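Local coordinates for 5,10-methylenetetrahydrofolate dehydrogenase (Bombyx mori, PDB 5ZF1), which probably oxidises 5,10-methylenetetrahydrofolate to 5,10-methenyltetrahydrofolate with NADP+ as hydride acceptor, a step of one-carbon folate metabolism, at residues I14-K19 / A57-I62; A32-C37 / S90-L95; V132-I137 / R183-L188. One frame throughout, in Å; residues are numbered along the deposited sequence.

Contact 1 of 3, residues I14-K19 / A57-I62; sequences IKKELK and AKFVGI
Val60 presents its CG1 methyl to the backbone of helix 7-26, 3.3 Å from Lys15 O. That carbonyl already accepts from Lys19 N within its own helix, so the methyl packs against an engaged oxygen. With CG1 anti to the carbonyl carbon (chi1 -61°), the same methyl also meets Lys15 CB and, at 4.1 Å, Leu18 CB. Beside it the Phe59 ring arrives edge-on: CE1 stands 3.8 Å from Lys15 O, which lies near the ring plane, while CD1 touches Lys15 CB. Lys19 reaches the ring's face only at a distance. Its CG lies anti to the backbone N (chi1 -178°), and the chain runs past Phe59 O, which is 3.4 Å from CD. NZ ends 5.4 Å from the ring centroid, almost on the normal, a long cation-pi geometry that is at most weakly attractive.

No direct hydrogen bond joins the segments, but two waters do: one donates to Lys19 O and Val60 O, the other accepts from Lys19 NZ and donates to Phe59 O. A CA-H...O contact adds to this, Lys19 CA lying 3.6 Å from Val60 O. Behind Val60 the chain leaves the helix at Gly61, which has positive phi. The contact thus pairs helix 7-26 with the last turn of helix 44-60 in the catalytic domain; Phe59 also packs on Met12 and Val60 on Ile22 of helix 7-26, and Ile14 packs on helix 277-298.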
loop_
_atom_site.group_PDB
_atom_site.type_symbol
_atom_site.label_atom_id
_atom_site.label_comp_id
_atom_site.label_asym_id
_atom_site.label_seq_id
_atom_site.Cartn_x
_atom_site.Cartn_y
_atom_site.Cartn_z
ATOM N N ILE B 14 21.310 18.219 -0.777
ATOM C CA ILE B 14 19.890 18.426 -0.516
ATOM C C ILE B 14 19.678 19.468 0.583
ATOM O O ILE B 14 18.813 20.346 0.463
ATOM C CB ILE B 14 19.245 17.066 -0.170
ATOM C CG1 ILE B 14 19.042 16.242 -1.445
ATOM C CG2 ILE B 14 17.942 17.237 0.558
ATOM C CD1 ILE B 14 18.716 14.797 -1.178
ATOM N N LYS B 15 20.452 19.384 1.670
ATOM C CA LYS B 15 20.289 20.332 2.770
ATOM C C LYS B 15 20.645 21.751 2.339
ATOM O O LYS B 15 20.019 22.711 2.796
ATOM C CB LYS B 15 21.129 19.899 3.967
ATOM C CG LYS B 15 20.475 18.786 4.790
ATOM C CD LYS B 15 21.324 18.365 5.977
ATOM C CE LYS B 15 22.571 17.608 5.531
ATOM N NZ LYS B 15 23.231 16.947 6.691
ATOM N N LYS B 16 21.616 21.898 1.437
ATOM C CA LYS B 16 21.938 23.227 0.918
ATOM C C LYS B 16 20.797 23.785 0.082
ATOM O O LYS B 16 20.464 24.971 0.196
ATOM C CB LYS B 16 23.224 23.178 0.098
ATOM C CG LYS B 16 24.466 22.865 0.917
ATOM C CD LYS B 16 25.720 22.990 0.062
ATOM C CE LYS B 16 26.961 22.537 0.815
ATOM N NZ LYS B 16 28.191 22.694 -0.019
ATOM N N GLU B 17 20.187 22.948 -0.769
ATOM C CA GLU B 17 19.034 23.395 -1.543
ATOM C C GLU B 17 17.878 23.769 -0.633
ATOM O O GLU B 17 17.239 24.806 -0.823
ATOM C CB GLU B 17 18.599 22.309 -2.530
ATOM C CG GLU B 17 19.591 22.029 -3.631
ATOM C CD GLU B 17 19.244 20.776 -4.414
ATOM O OE1 GLU B 17 18.117 20.254 -4.251
ATOM O OE2 GLU B 17 20.102 20.319 -5.194
ATOM N N LEU B 18 17.594 22.927 0.364
ATOM C CA LEU B 18 16.500 23.210 1.281
ATOM C C LEU B 18 16.716 24.532 2.006
ATOM O O LEU B 18 15.769 25.302 2.199
ATOM C CB LEU B 18 16.370 22.072 2.289
ATOM C CG LEU B 18 15.559 20.879 1.815
ATOM C CD1 LEU B 18 15.809 19.711 2.744
ATOM C CD2 LEU B 18 14.085 21.251 1.786
ATOM N N LYS B 19 17.949 24.798 2.434
ATOM C CA LYS B 19 18.244 26.072 3.090
ATOM C C LYS B 19 17.780 27.244 2.236
ATOM O O LYS B 19 17.114 28.164 2.724
ATOM C CB LYS B 19 19.739 26.183 3.374
ATOM C CG LYS B 19 20.138 27.464 4.114
ATOM C CD LYS B 19 21.571 27.377 4.610
ATOM C CE LYS B 19 22.010 28.682 5.269
ATOM N NZ LYS B 19 22.842 28.467 6.489
ATOM N N ALA B 57 18.137 20.529 11.226
ATOM C CA ALA B 57 17.150 21.602 11.256
ATOM C C ALA B 57 17.837 22.958 11.350
ATOM O O ALA B 57 17.526 23.882 10.593
ATOM C CB ALA B 57 16.187 21.404 12.424
ATOM N N LYS B 58 18.783 23.089 12.283
ATOM C CA LYS B 58 19.538 24.335 12.397
ATOM C C LYS B 58 20.189 24.705 11.075
ATOM O O LYS B 58 20.138 25.866 10.649
ATOM C CB LYS B 58 20.595 24.201 13.494
ATOM C CG LYS B 58 20.165 24.735 14.847
ATOM C CD LYS B 58 21.369 25.049 15.725
ATOM C CE LYS B 58 22.183 26.202 15.171
ATOM N NZ LYS B 58 22.782 27.030 16.259
ATOM N N PHE B 59 20.770 23.717 10.389
ATOM C CA PHE B 59 21.476 23.995 9.148
ATOM C C PHE B 59 20.550 24.589 8.094
ATOM O O PHE B 59 20.919 25.549 7.415
ATOM C CB PHE B 59 22.143 22.722 8.619
ATOM C CG PHE B 59 22.973 22.941 7.384
ATOM C CD1 PHE B 59 22.399 22.893 6.123
ATOM C CD2 PHE B 59 24.334 23.192 7.486
ATOM C CE1 PHE B 59 23.151 23.088 4.990
ATOM C CE2 PHE B 59 25.098 23.391 6.353
ATOM C CZ PHE B 59 24.506 23.341 5.102
ATOM N N VAL B 60 19.342 24.034 7.937
ATOM C CA VAL B 60 18.458 24.461 6.855
ATOM C C VAL B 60 17.520 25.596 7.239
ATOM O O VAL B 60 16.839 26.141 6.361
ATOM C CB VAL B 60 17.617 23.282 6.315
ATOM C CG1 VAL B 60 18.533 22.214 5.752
ATOM C CG2 VAL B 60 16.711 22.718 7.413
ATOM N N GLY B 61 17.464 25.981 8.509
ATOM C CA GLY B 61 16.595 27.066 8.920
ATOM C C GLY B 61 15.253 26.623 9.441
ATOM O O GLY B 61 14.299 27.402 9.392
ATOM N N ILE B 62 15.147 25.386 9.897
ATOM C CA ILE B 62 13.976 24.868 10.589
ATOM C C ILE B 62 14.215 25.003 12.090
ATOM O O ILE B 62 15.332 24.790 12.572
ATOM C CB ILE B 62 13.730 23.409 10.157
ATOM C CG1 ILE B 62 13.218 23.386 8.715
ATOM C CG2 ILE B 62 12.775 22.668 11.125
ATOM C CD1 ILE B 62 13.115 21.988 8.120
HETATM O O HOH W 1 16.693 28.611 5.359
HETATM O O HOH W 2 21.739 28.371 8.702
#

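Contact 2 of 3, residues A32-C37 / S90-L95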
loop_
_atom_site.group_PDB
_atom_site.type_symbol
_atom_site.label_atom_id
_atom_site.label_comp_id
_atom_site.label_asym_id
_atom_site.label_seq_id
_atom_site.Cartn_x
_atom_site.Cartn_y
_atom_site.Cartn_z
ATOM N N ALA B 32 9.239 30.404 9.708
ATOM C CA ALA B 32 10.077 29.255 9.405
ATOM C C ALA B 32 9.418 27.978 9.929
ATOM O O ALA B 32 8.775 27.998 10.982
ATOM C CB ALA B 32 11.466 29.418 10.024
ATOM N N PRO B 33 9.578 26.856 9.231
ATOM C CA PRO B 33 8.969 25.600 9.691
ATOM C C PRO B 33 9.480 25.204 11.063
ATOM O O PRO B 33 10.658 25.380 11.378
ATOM C CB PRO B 33 9.407 24.583 8.624
ATOM C CG PRO B 33 9.793 25.369 7.444
ATOM C CD PRO B 33 10.327 26.692 7.978
ATOM N N THR B 34 8.588 24.629 11.873
ATOM C CA THR B 34 8.909 24.203 13.229
ATOM C C THR B 34 8.626 22.719 13.391
ATOM O O THR B 34 7.614 22.221 12.890
ATOM C CB THR B 34 8.092 24.983 14.255
ATOM O OG1 THR B 34 6.699 24.756 14.016
ATOM C CG2 THR B 34 8.389 26.486 14.144
ATOM N N ILE B 35 9.517 22.027 14.101
ATOM C CA ILE B 35 9.374 20.607 14.400
ATOM C C ILE B 35 9.577 20.378 15.893
ATOM O O ILE B 35 10.436 21.004 16.528
ATOM C CB ILE B 35 10.346 19.743 13.563
ATOM C CG1 ILE B 35 10.160 18.259 13.891
ATOM C CG2 ILE B 35 11.790 20.144 13.770
ATOM C CD1 ILE B 35 10.998 17.345 13.040
ATOM N N ARG B 36 8.770 19.485 16.454
ATOM C CA ARG B 36 8.905 19.037 17.834
ATOM C C ARG B 36 9.172 17.544 17.807
ATOM O O ARG B 36 8.403 16.787 17.207
ATOM C CB ARG B 36 7.647 19.345 18.640
ATOM C CG ARG B 36 7.253 20.812 18.620
ATOM C CD ARG B 36 8.234 21.663 19.434
ATOM N NE ARG B 36 7.878 23.081 19.392
ATOM C CZ ARG B 36 8.478 23.987 18.627
ATOM N NH1 ARG B 36 9.488 23.642 17.836
ATOM N NH2 ARG B 36 8.070 25.248 18.661
ATOM N N CYS B 37 10.265 17.124 18.433
ATOM C CA CYS B 37 10.648 15.719 18.498
ATOM C C CYS B 37 10.463 15.224 19.926
ATOM O O CYS B 37 11.130 15.718 20.844
ATOM C CB CYS B 37 12.098 15.522 18.049
ATOM S SG CYS B 37 12.464 16.096 16.368
ATOM N N SER B 90 1.636 27.009 16.447
ATOM C CA SER B 90 3.040 27.358 16.310
ATOM C C SER B 90 3.907 26.150 15.999
ATOM O O SER B 90 5.124 26.302 15.834
ATOM C CB SER B 90 3.553 28.031 17.586
ATOM O OG SER B 90 3.637 27.093 18.635
ATOM N N VAL B 91 3.313 24.961 15.930
ATOM C CA VAL B 91 4.024 23.720 15.653
ATOM C C VAL B 91 3.565 23.212 14.292
ATOM O O VAL B 91 2.363 23.017 14.073
ATOM C CB VAL B 91 3.769 22.671 16.741
ATOM C CG1 VAL B 91 4.391 21.332 16.346
ATOM C CG2 VAL B 91 4.298 23.169 18.100
ATOM N N ASP B 92 4.515 23.030 13.376
ATOM C CA ASP B 92 4.207 22.551 12.034
ATOM C C ASP B 92 4.414 21.054 11.881
ATOM O O ASP B 92 3.722 20.418 11.077
ATOM C CB ASP B 92 5.075 23.270 10.994
ATOM C CG ASP B 92 4.887 24.766 11.017
ATOM O OD1 ASP B 92 3.731 25.223 11.112
ATOM O OD2 ASP B 92 5.904 25.483 10.947
ATOM N N GLY B 93 5.353 20.483 12.625
ATOM C CA GLY B 93 5.675 19.077 12.482
ATOM C C GLY B 93 5.888 18.402 13.813
ATOM O O GLY B 93 6.446 18.997 14.737
ATOM N N ILE B 94 5.440 17.157 13.929
ATOM C CA ILE B 94 5.572 16.379 15.152
ATOM C C ILE B 94 6.204 15.045 14.797
ATOM O O ILE B 94 5.738 14.359 13.880
ATOM C CB ILE B 94 4.218 16.143 15.843
ATOM C CG1 ILE B 94 3.567 17.467 16.247
ATOM C CG2 ILE B 94 4.408 15.215 17.049
ATOM C CD1 ILE B 94 2.035 17.407 16.348
ATOM N N LEU B 95 7.260 14.685 15.520
ATOM C CA LEU B 95 7.906 13.385 15.402
ATOM C C LEU B 95 7.945 12.723 16.768
ATOM O O LEU B 95 8.169 13.389 17.780
ATOM C CB LEU B 95 9.345 13.500 14.891
ATOM C CG LEU B 95 9.719 13.790 13.444
ATOM C CD1 LEU B 95 11.241 13.713 13.312
ATOM C CD2 LEU B 95 9.041 12.818 12.480
#
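Thr34-Cys37 and Gly93-Leu95 run as neighbouring parallel strands, their short axes 4.7 Å apart at closest approach and 19° from parallel. Strand 34-40 is the middle one of the catalytic domain's three-stranded parallel sheet, and 93-96 an outer one within this chain. Arg36 bonds to the residues flanking its partner Ile94, as in a parallel ladder: its N donates to Gly93 O at 2.9 Å, and its O receives Leu95 N in a nearly straight bond (171° at the hydrogen). On one face Ile35 CD1 reaches 3.7 Å from Leu95 CD1. On the other, Arg36 folds at chi2 so that CG rests 3.7 Å from Val91 CG1, while NH1 turns back to donate to Ile35 O from above the carbonyl plane.

Where the strands begin, Thr34 OG1 sits between the backbone N and the carbonyl carbon (chi1 60°), where it donates to Ser90 O at 2.9 Å and accepts from Asp92 N at 2.9 Å. Asp92 OD2 accepts from Thr34 N at 3.0 Å, on its anti side. Side-chain bonds therefore extend the pairing beyond the regular ladder: the Thr34 hydroxyl is donor and acceptor at once, which fixes its rotation, and the Asp92 carboxylate holds Thr34 by its backbone N-H.

Contact 3 of 3, residues V132-I137 / R183-L188; sequences VDLPTI and RHESGL
Asp133 meets His184 from its CB onward: CB lies in the plane of the imidazole, at its edge, 3.6 Å from ND1. CG, placed anti to the backbone N (chi1 -157°), carries the carboxylate across the histidine with the two planes 52° apart. Of the oxygens, OD2 comes within 3.1 Å of His184 ND1 and accepts a hydrogen bond from Asp181 N, just before residues 183-188. OD1 is the one toward Ser186, 3.6 Å from its CB, and receives a hydrogen bond from a water at 3.1 Å. The same water lies 2.5 Å from Ser186 OG, so it links the carboxylate to the serine hydroxyl. With an alanine in place of this aspartate, Asp181 N is likely to lose its acceptor and the water link from OD1 to Ser186 would probably be broken.

The backbone of Asp133 packs too, its O lying 3.2 Å from Ser186 CB and 3.4 Å from His184 CB. Farther along, Pro135 CD lies 3.6 Å from Ser186 N, so the ring abuts the backbone of the second loop. Asp133, with positive phi, is the C-prime residue of a Schellman motif closing helix 124-131. The contact therefore joins the exit of that helix to the loop leading from helix 171-178 to strand 193-197. Arg129 holds Pro135 O from the helix just ended, and Leu134 packs on Arg107 of the second subunit.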
loop_
_atom_site.group_PDB
_atom_site.type_symbol
_atom_site.label_atom_id
_atom_site.label_comp_id
_atom_site.label_asym_id
_atom_site.label_seq_id
_atom_site.Cartn_x
_atom_site.Cartn_y
_atom_site.Cartn_z
ATOM N N VAL B 132 -2.377 4.596 -2.633
ATOM C CA VAL B 132 -3.223 4.844 -3.797
ATOM C C VAL B 132 -2.533 5.816 -4.742
ATOM O O VAL B 132 -3.152 6.306 -5.691
ATOM C CB VAL B 132 -4.622 5.354 -3.395
ATOM C CG1 VAL B 132 -5.265 4.375 -2.388
ATOM C CG2 VAL B 132 -4.573 6.738 -2.817
ATOM N N ASP B 133 -1.251 6.100 -4.482
ATOM C CA ASP B 133 -0.390 6.852 -5.406
ATOM C C ASP B 133 -0.888 8.293 -5.585
ATOM O O ASP B 133 -0.953 8.814 -6.696
ATOM C CB ASP B 133 -0.271 6.113 -6.751
ATOM C CG ASP B 133 0.978 6.485 -7.545
ATOM O OD1 ASP B 133 1.880 7.164 -6.998
ATOM O OD2 ASP B 133 1.047 6.078 -8.734
ATOM N N LEU B 134 -1.206 8.948 -4.455
ATOM C CA LEU B 134 -1.727 10.297 -4.226
ATOM C C LEU B 134 -0.722 11.138 -3.418
ATOM O O LEU B 134 0.068 10.578 -2.659
ATOM C CB LEU B 134 -3.051 10.198 -3.461
ATOM C CG LEU B 134 -4.214 11.189 -3.514
ATOM C CD1 LEU B 134 -4.675 11.444 -4.921
ATOM C CD2 LEU B 134 -5.364 10.626 -2.720
ATOM N N PRO B 135 -0.711 12.473 -3.556
ATOM C CA PRO B 135 0.278 13.274 -2.806
ATOM C C PRO B 135 0.072 13.160 -1.300
ATOM O O PRO B 135 -1.050 13.271 -0.798
ATOM C CB PRO B 135 0.029 14.708 -3.297
ATOM C CG PRO B 135 -0.709 14.570 -4.578
ATOM C CD PRO B 135 -1.531 13.316 -4.443
ATOM N N THR B 136 1.164 12.960 -0.571
ATOM C CA THR B 136 1.046 12.712 0.863
ATOM C C THR B 136 2.355 13.116 1.539
ATOM O O THR B 136 3.254 13.677 0.903
ATOM C CB THR B 136 0.669 11.238 1.106
ATOM O OG1 THR B 136 0.314 11.032 2.475
ATOM C CG2 THR B 136 1.822 10.301 0.776
ATOM N N ILE B 137 2.456 12.854 2.836
ATOM C CA ILE B 137 3.746 12.868 3.523
ATOM C C ILE B 137 4.290 11.448 3.479
ATOM O O ILE B 137 3.665 10.520 4.002
ATOM C CB ILE B 137 3.618 13.365 4.968
ATOM C CG1 ILE B 137 3.033 14.778 4.967
ATOM C CG2 ILE B 137 5.001 13.304 5.645
ATOM C CD1 ILE B 137 2.971 15.435 6.341
ATOM N N ARG B 183 2.320 9.560 -13.888
ATOM C CA ARG B 183 1.220 10.415 -14.329
ATOM C C ARG B 183 0.282 10.772 -13.186
ATOM O O ARG B 183 -0.387 11.810 -13.239
ATOM C CB ARG B 183 0.424 9.733 -15.445
ATOM C CG ARG B 183 1.228 8.783 -16.300
ATOM C CD ARG B 183 2.213 9.522 -17.199
ATOM N NE ARG B 183 1.584 10.332 -18.245
ATOM C CZ ARG B 183 0.847 9.849 -19.245
ATOM N NH1 ARG B 183 0.613 8.545 -19.346
ATOM N NH2 ARG B 183 0.340 10.675 -20.154
ATOM N N HIS B 184 0.218 9.935 -12.154
ATOM C CA HIS B 184 -0.728 10.173 -11.077
ATOM C C HIS B 184 -0.379 11.450 -10.317
ATOM O O HIS B 184 0.752 11.946 -10.354
ATOM C CB HIS B 184 -0.778 8.970 -10.136
ATOM C CG HIS B 184 -1.478 7.787 -10.725
ATOM N ND1 HIS B 184 -1.730 6.634 -10.014
ATOM C CD2 HIS B 184 -1.985 7.583 -11.965
ATOM C CE1 HIS B 184 -2.360 5.769 -10.790
ATOM N NE2 HIS B 184 -2.527 6.321 -11.979
ATOM N N GLU B 185 -1.391 11.977 -9.619
ATOM C CA GLU B 185 -1.266 13.255 -8.922
ATOM C C GLU B 185 -0.078 13.269 -7.968
ATOM O O GLU B 185 0.540 14.321 -7.756
ATOM C CB GLU B 185 -2.564 13.550 -8.164
ATOM C CG GLU B 185 -2.728 14.987 -7.695
ATOM C CD GLU B 185 -3.964 15.178 -6.828
ATOM O OE1 GLU B 185 -5.001 14.542 -7.113
ATOM O OE2 GLU B 185 -3.896 15.961 -5.860
ATOM N N SER B 186 0.253 12.113 -7.379
ATOM C CA SER B 186 1.393 12.043 -6.466
ATOM C C SER B 186 2.672 12.526 -7.139
ATOM O O SER B 186 3.453 13.280 -6.542
ATOM C CB SER B 186 1.570 10.611 -5.960
ATOM O OG SER B 186 2.356 10.571 -4.785
ATOM N N GLY B 187 2.900 12.110 -8.383
ATOM C CA GLY B 187 4.095 12.492 -9.103
ATOM C C GLY B 187 5.365 11.795 -8.669
ATOM O O GLY B 187 6.409 12.006 -9.294
ATOM N N LEU B 188 5.322 10.975 -7.628
ATOM C CA LEU B 188 6.508 10.230 -7.211
ATOM C C LEU B 188 6.682 8.943 -8.008
ATOM O O LEU B 188 7.030 7.889 -7.461
ATOM C CB LEU B 188 6.429 9.966 -5.710
ATOM C CG LEU B 188 6.340 11.266 -4.885
ATOM C CD1 LEU B 188 6.658 11.060 -3.408
ATOM C CD2 LEU B 188 7.234 12.363 -5.455
HETATM O O HOH W 3 3.387 8.302 -4.511
#

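Contacts 1 and 2 are adjoining parts of the catalytic domain, their centres 14 Å apart and their segments alternating along the chain. They touch where the chain leaves helix 44-60: Ile62 CG2 lies 3.4 Å from Pro33 O and 3.8 Å from Ile35 CG2. Contact 3 belongs to the NAD(P)-binding domain and touches neither; its nearest atoms are about 12 Å from contact 1 and about 7 Å from contact 2. Helix 277-298 borders all three, packing on Ile62 through Met286, on Pro33 through Thr289 and Ala293, and on Ile137 through Asn288 and Gln291. In this family the active site lies in the cleft between the two domains.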